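Local coordinates for stringent starvation protein A homolog (Haemophilus influenzae, PDB 3LYK) that probably forms an equimolar complex with the RNA polymerase holoenzyme but not with the core enzyme, and belongs to the glutathione S-transferase superfamily, at residues F150-W162 and Y182-V196. Numbering follows the deposited sequence.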
loop_
_atom_site.group_PDB
_atom_site.type_symbol
_atom_site.label_atom_id
_atom_site.label_comp_id
_atom_site.label_asym_id
_atom_site.label_seq_id
_atom_site.Cartn_x
_atom_site.Cartn_y
_atom_site.Cartn_z
ATOM N N PHE B 150 -10.457 -7.295 -17.229
ATOM C CA PHE B 150 -10.927 -6.745 -15.975
ATOM C C PHE B 150 -9.927 -7.114 -14.877
ATOM O O PHE B 150 -9.480 -8.258 -14.830
ATOM C CB PHE B 150 -12.285 -7.369 -15.630
ATOM C CG PHE B 150 -12.877 -6.867 -14.337
ATOM C CD1 PHE B 150 -13.597 -5.688 -14.303
ATOM C CD2 PHE B 150 -12.739 -7.605 -13.167
ATOM C CE1 PHE B 150 -14.189 -5.236 -13.128
ATOM C CE2 PHE B 150 -13.321 -7.157 -11.975
ATOM C CZ PHE B 150 -14.045 -5.972 -11.958
ATOM N N GLY B 151 -9.623 -6.180 -13.974
ATOM C CA GLY B 151 -8.652 -6.491 -12.919
ATOM C C GLY B 151 -8.819 -5.609 -11.715
ATOM O O GLY B 151 -9.815 -4.848 -11.628
ATOM N N LEU B 152 -7.827 -5.665 -10.807
ATOM C CA LEU B 152 -7.865 -4.884 -9.567
ATOM C C LEU B 152 -8.013 -3.384 -9.772
ATOM O O LEU B 152 -8.622 -2.730 -8.936
ATOM C CB LEU B 152 -6.665 -5.196 -8.652
ATOM C CG LEU B 152 -6.523 -6.630 -8.116
ATOM C CD1 LEU B 152 -5.304 -6.742 -7.113
ATOM C CD2 LEU B 152 -7.820 -7.132 -7.446
ATOM N N VAL B 153 -7.444 -2.820 -10.839
ATOM C CA VAL B 153 -7.628 -1.366 -11.092
ATOM C C VAL B 153 -9.142 -1.030 -11.267
ATOM O O VAL B 153 -9.655 -0.034 -10.731
ATOM C CB VAL B 153 -6.831 -0.908 -12.343
ATOM C CG1 VAL B 153 -7.025 0.588 -12.606
ATOM C CG2 VAL B 153 -5.292 -1.246 -12.175
ATOM N N ASP B 154 -9.852 -1.889 -11.978
ATOM C CA ASP B 154 -11.312 -1.731 -12.151
ATOM C C ASP B 154 -12.049 -1.874 -10.814
ATOM O O ASP B 154 -13.069 -1.218 -10.605
ATOM C CB ASP B 154 -11.814 -2.742 -13.180
ATOM C CG ASP B 154 -11.083 -2.609 -14.492
ATOM O OD1 ASP B 154 -11.275 -1.578 -15.181
ATOM O OD2 ASP B 154 -10.247 -3.503 -14.805
ATOM N N CYS B 155 -11.500 -2.682 -9.894
ATOM C CA CYS B 155 -12.037 -2.770 -8.548
ATOM C C CYS B 155 -11.844 -1.468 -7.776
ATOM O O CYS B 155 -12.508 -1.267 -6.762
ATOM C CB CYS B 155 -11.447 -3.955 -7.782
ATOM S SG CYS B 155 -11.828 -5.527 -8.618
ATOM N N TYR B 156 -10.945 -0.594 -8.242
ATOM C CA TYR B 156 -10.844 0.741 -7.644
ATOM C C TYR B 156 -11.773 1.726 -8.377
ATOM O O TYR B 156 -12.377 2.576 -7.751
ATOM C CB TYR B 156 -9.388 1.306 -7.694
ATOM C CG TYR B 156 -8.486 0.845 -6.558
ATOM C CD1 TYR B 156 -8.069 -0.489 -6.481
ATOM C CD2 TYR B 156 -8.043 1.735 -5.573
ATOM C CE1 TYR B 156 -7.260 -0.938 -5.452
ATOM C CE2 TYR B 156 -7.202 1.280 -4.508
ATOM C CZ TYR B 156 -6.825 -0.052 -4.474
ATOM O OH TYR B 156 -6.023 -0.553 -3.478
ATOM N N VAL B 157 -11.824 1.656 -9.702
ATOM C CA VAL B 157 -12.604 2.628 -10.463
ATOM C C VAL B 157 -14.137 2.384 -10.335
ATOM O O VAL B 157 -14.891 3.333 -10.066
ATOM C CB VAL B 157 -12.140 2.696 -11.953
ATOM C CG1 VAL B 157 -12.947 3.713 -12.730
ATOM C CG2 VAL B 157 -10.609 3.076 -12.035
ATOM N N ALA B 158 -14.591 1.136 -10.504
ATOM C CA ALA B 158 -16.039 0.838 -10.488
ATOM C C ALA B 158 -16.792 1.280 -9.205
ATOM O O ALA B 158 -17.836 1.870 -9.318
ATOM C CB ALA B 158 -16.345 -0.656 -10.846
ATOM N N PRO B 159 -16.240 1.021 -7.989
ATOM C CA PRO B 159 -16.935 1.483 -6.807
ATOM C C PRO B 159 -17.081 3.001 -6.796
ATOM O O PRO B 159 -18.047 3.524 -6.225
ATOM C CB PRO B 159 -16.011 1.025 -5.661
ATOM C CG PRO B 159 -15.444 -0.233 -6.181
ATOM C CD PRO B 159 -15.119 0.134 -7.624
ATOM N N LEU B 160 -16.114 3.691 -7.389
ATOM C CA LEU B 160 -16.132 5.153 -7.402
ATOM C C LEU B 160 -17.208 5.695 -8.359
ATOM O O LEU B 160 -17.921 6.631 -8.019
ATOM C CB LEU B 160 -14.765 5.714 -7.779
ATOM C CG LEU B 160 -14.751 7.234 -7.950
ATOM C CD1 LEU B 160 -13.524 7.808 -7.321
ATOM C CD2 LEU B 160 -14.789 7.548 -9.444
ATOM N N LEU B 161 -17.303 5.101 -9.548
ATOM C CA LEU B 161 -18.330 5.450 -10.524
ATOM C C LEU B 161 -19.749 5.105 -10.009
ATOM O O LEU B 161 -20.680 5.866 -10.214
ATOM C CB LEU B 161 -18.046 4.757 -11.834
ATOM C CG LEU B 161 -16.752 5.259 -12.496
ATOM C CD1 LEU B 161 -16.487 4.486 -13.746
ATOM C CD2 LEU B 161 -16.811 6.795 -12.858
ATOM N N TRP B 162 -19.867 3.974 -9.316
ATOM C CA TRP B 162 -21.068 3.563 -8.687
ATOM C C TRP B 162 -21.540 4.622 -7.691
ATOM O O TRP B 162 -22.717 4.998 -7.703
ATOM C CB TRP B 162 -20.853 2.245 -7.976
ATOM C CG TRP B 162 -22.093 1.687 -7.334
ATOM C CD1 TRP B 162 -22.337 1.535 -5.970
ATOM C CD2 TRP B 162 -23.240 1.141 -8.006
ATOM N NE1 TRP B 162 -23.549 0.915 -5.784
ATOM C CE2 TRP B 162 -24.134 0.678 -7.003
ATOM C CE3 TRP B 162 -23.610 1.026 -9.357
ATOM C CZ2 TRP B 162 -25.395 0.097 -7.306
ATOM C CZ3 TRP B 162 -24.859 0.435 -9.659
ATOM C CH2 TRP B 162 -25.728 -0.023 -8.625
ATOM N N TYR B 182 -17.966 2.019 -20.369
ATOM C CA TYR B 182 -17.191 1.350 -19.299
ATOM C C TYR B 182 -18.098 0.957 -18.124
ATOM O O TYR B 182 -18.024 -0.154 -17.602
ATOM C CB TYR B 182 -16.054 2.285 -18.815
ATOM C CG TYR B 182 -15.248 1.727 -17.671
ATOM C CD1 TYR B 182 -14.330 0.683 -17.890
ATOM C CD2 TYR B 182 -15.427 2.218 -16.360
ATOM C CE1 TYR B 182 -13.573 0.160 -16.820
ATOM C CE2 TYR B 182 -14.677 1.716 -15.287
ATOM C CZ TYR B 182 -13.752 0.688 -15.522
ATOM O OH TYR B 182 -13.047 0.187 -14.464
HETATM N N MSE B 183 -18.964 1.880 -17.721
HETATM C CA MSE B 183 -19.910 1.610 -16.660
HETATM C C MSE B 183 -20.745 0.393 -16.899
HETATM O O MSE B 183 -20.875 -0.433 -15.995
HETATM C CB MSE B 183 -20.779 2.833 -16.372
HETATM C CG MSE B 183 -20.014 3.843 -15.524
HETATM SE SE MSE B 183 -20.951 5.558 -15.304
HETATM C CE MSE B 183 -22.063 5.182 -13.816
ATOM N N GLU B 184 -21.305 0.257 -18.109
ATOM C CA GLU B 184 -22.086 -0.931 -18.411
ATOM C C GLU B 184 -21.200 -2.183 -18.313
ATOM O O GLU B 184 -21.603 -3.222 -17.808
ATOM C CB GLU B 184 -22.726 -0.815 -19.805
ATOM C CG GLU B 184 -23.664 -1.985 -20.167
ATOM C CD GLU B 184 -22.949 -3.234 -20.746
ATOM O OE1 GLU B 184 -21.804 -3.129 -21.275
ATOM O OE2 GLU B 184 -23.553 -4.333 -20.668
ATOM N N ARG B 185 -19.978 -2.072 -18.813
ATOM C CA ARG B 185 -19.066 -3.224 -18.861
ATOM C C ARG B 185 -18.767 -3.725 -17.450
ATOM O O ARG B 185 -18.773 -4.929 -17.186
ATOM C CB ARG B 185 -17.786 -2.765 -19.541
ATOM C CG ARG B 185 -16.866 -3.828 -19.986
ATOM C CD ARG B 185 -15.766 -3.106 -20.827
ATOM N NE ARG B 185 -16.321 -2.587 -22.064
ATOM C CZ ARG B 185 -16.153 -1.357 -22.540
ATOM N NH1 ARG B 185 -15.383 -0.455 -21.943
ATOM N NH2 ARG B 185 -16.754 -1.044 -23.668
ATOM N N VAL B 186 -18.561 -2.805 -16.515
ATOM C CA VAL B 186 -18.247 -3.247 -15.131
ATOM C C VAL B 186 -19.496 -3.520 -14.244
ATOM O O VAL B 186 -19.514 -4.541 -13.515
ATOM C CB VAL B 186 -17.206 -2.327 -14.427
ATOM C CG1 VAL B 186 -15.914 -2.257 -15.254
ATOM C CG2 VAL B 186 -17.740 -0.887 -14.215
ATOM N N PHE B 187 -20.529 -2.648 -14.306
ATOM C CA PHE B 187 -21.681 -2.799 -13.411
ATOM C C PHE B 187 -22.478 -4.082 -13.641
ATOM O O PHE B 187 -23.099 -4.619 -12.695
ATOM C CB PHE B 187 -22.655 -1.626 -13.449
ATOM C CG PHE B 187 -22.088 -0.308 -12.974
ATOM C CD1 PHE B 187 -20.903 -0.232 -12.244
ATOM C CD2 PHE B 187 -22.761 0.875 -13.276
ATOM C CE1 PHE B 187 -20.393 1.009 -11.826
ATOM C CE2 PHE B 187 -22.287 2.097 -12.843
ATOM C CZ PHE B 187 -21.075 2.164 -12.111
ATOM N N THR B 188 -22.467 -4.557 -14.883
ATOM C CA THR B 188 -23.243 -5.734 -15.277
ATOM C C THR B 188 -22.499 -7.057 -15.122
ATOM O O THR B 188 -23.068 -8.134 -15.376
ATOM C CB THR B 188 -23.833 -5.605 -16.727
ATOM O OG1 THR B 188 -22.754 -5.600 -17.655
ATOM C CG2 THR B 188 -24.652 -4.277 -16.883
ATOM N N ARG B 189 -21.261 -7.001 -14.621
ATOM C CA ARG B 189 -20.470 -8.226 -14.423
ATOM C C ARG B 189 -21.073 -8.990 -13.271
ATOM O O ARG B 189 -21.541 -8.359 -12.316
ATOM C CB ARG B 189 -19.014 -7.879 -14.034
ATOM C CG ARG B 189 -18.140 -7.530 -15.173
ATOM C CD ARG B 189 -16.701 -7.287 -14.651
ATOM N NE ARG B 189 -15.958 -8.521 -14.395
ATOM C CZ ARG B 189 -15.309 -9.237 -15.322
ATOM N NH1 ARG B 189 -15.323 -8.889 -16.591
ATOM N NH2 ARG B 189 -14.643 -10.329 -14.980
ATOM N N ASP B 190 -21.037 -10.331 -13.313
ATOM C CA ASP B 190 -21.578 -11.145 -12.197
ATOM C C ASP B 190 -21.047 -10.719 -10.831
ATOM O O ASP B 190 -21.801 -10.697 -9.833
ATOM C CB ASP B 190 -21.264 -12.648 -12.356
ATOM C CG ASP B 190 -22.147 -13.329 -13.427
ATOM O OD1 ASP B 190 -23.155 -12.699 -13.877
ATOM O OD2 ASP B 190 -21.839 -14.495 -13.817
ATOM N N SER B 191 -19.754 -10.388 -10.776
ATOM C CA SER B 191 -19.146 -10.073 -9.456
ATOM C C SER B 191 -19.663 -8.748 -8.921
ATOM O O SER B 191 -19.908 -8.597 -7.733
ATOM C CB SER B 191 -17.599 -10.072 -9.532
ATOM O OG SER B 191 -17.128 -9.146 -10.524
ATOM N N PHE B 192 -19.784 -7.773 -9.797
ATOM C CA PHE B 192 -20.267 -6.478 -9.379
ATOM C C PHE B 192 -21.712 -6.605 -8.896
ATOM O O PHE B 192 -22.054 -6.088 -7.820
ATOM C CB PHE B 192 -20.166 -5.424 -10.482
ATOM C CG PHE B 192 -20.412 -4.044 -9.970
ATOM C CD1 PHE B 192 -19.352 -3.254 -9.534
ATOM C CD2 PHE B 192 -21.710 -3.569 -9.833
ATOM C CE1 PHE B 192 -19.588 -1.976 -8.983
ATOM C CE2 PHE B 192 -21.976 -2.304 -9.305
ATOM C CZ PHE B 192 -20.916 -1.486 -8.869
ATOM N N LEU B 193 -22.537 -7.320 -9.671
ATOM C CA LEU B 193 -23.927 -7.631 -9.265
ATOM C C LEU B 193 -24.003 -8.232 -7.869
ATOM O O LEU B 193 -24.742 -7.725 -7.030
ATOM C CB LEU B 193 -24.600 -8.568 -10.270
ATOM C CG LEU B 193 -24.728 -7.955 -11.662
ATOM C CD1 LEU B 193 -25.123 -9.050 -12.663
ATOM C CD2 LEU B 193 -25.782 -6.832 -11.620
ATOM N N GLN B 194 -23.208 -9.270 -7.590
ATOM C CA GLN B 194 -23.139 -9.799 -6.235
ATOM C C GLN B 194 -22.666 -8.804 -5.205
ATOM O O GLN B 194 -23.118 -8.852 -4.068
ATOM C CB GLN B 194 -22.208 -10.997 -6.156
ATOM C CG GLN B 194 -22.808 -12.273 -6.726
ATOM C CD GLN B 194 -21.764 -13.342 -6.831
ATOM O OE1 GLN B 194 -21.448 -13.798 -7.926
ATOM N NE2 GLN B 194 -21.175 -13.717 -5.693
ATOM N N SER B 195 -21.746 -7.910 -5.572
ATOM C CA SER B 195 -21.193 -6.993 -4.565
ATOM C C SER B 195 -22.184 -5.950 -4.072
ATOM O O SER B 195 -22.026 -5.452 -2.952
ATOM C CB SER B 195 -19.931 -6.288 -5.088
ATOM O OG SER B 195 -20.247 -5.307 -6.074
ATOM N N VAL B 196 -23.153 -5.572 -4.918
ATOM C CA VAL B 196 -24.155 -4.557 -4.540
ATOM C C VAL B 196 -25.506 -5.196 -4.264
ATOM O O VAL B 196 -26.536 -4.494 -4.224
ATOM C CB VAL B 196 -24.332 -3.448 -5.631
ATOM C CG1 VAL B 196 -23.000 -2.758 -5.940
ATOM C CG2 VAL B 196 -24.970 -4.000 -6.924
#
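D154 OD1 accepts a hydrogen bond from Y182 OH at 2.6 Å, on the lone pair facing away from OD2. F145 N also donates to OD1. The other oxygen, OD2, takes G151 N at 2.9 Å, so the buried carboxylate is held through both oxygens. Y182 fits as a knob into a hole formed by D154, V157, A158 and L161. L161 CD1 meets the edge of the Y182 ring, 3.6 Å from Y182 CD2. Next to it, A158 CB touches V186 CG2. Helices 152-162 and 182-187 cross here at -109° in the all-helical C-terminal domain of the GST fold. The short helix 190-195 then packs against helix 16-27 of the thioredoxin-like N-terminal domain. W162, F187 and F192 form an aromatic cluster. With CG anti to the backbone N (chi1 -177°), the W162 indole meets both phenyl rings. Its six-membered ring turns an edge to the face of F187, with centroids 5.1 Å apart. The edge of F192 in turn points at the face of W162, with planes at 72°. Both pairs are T-shaped. V196 CG1 makes a CH-pi contact over the five-membered ring, 3.7 Å from W162 NE1. Just before helix 152-162, F150 carries the R189 guanidinium flat on its ring, with R189 NE 3.5 Å from F150 CG. The R189 chain bends at chi3, and its CD also lies over the ring. R189 NE forms a salt bridge with E27 on helix 16-27, which S191 OG also reaches.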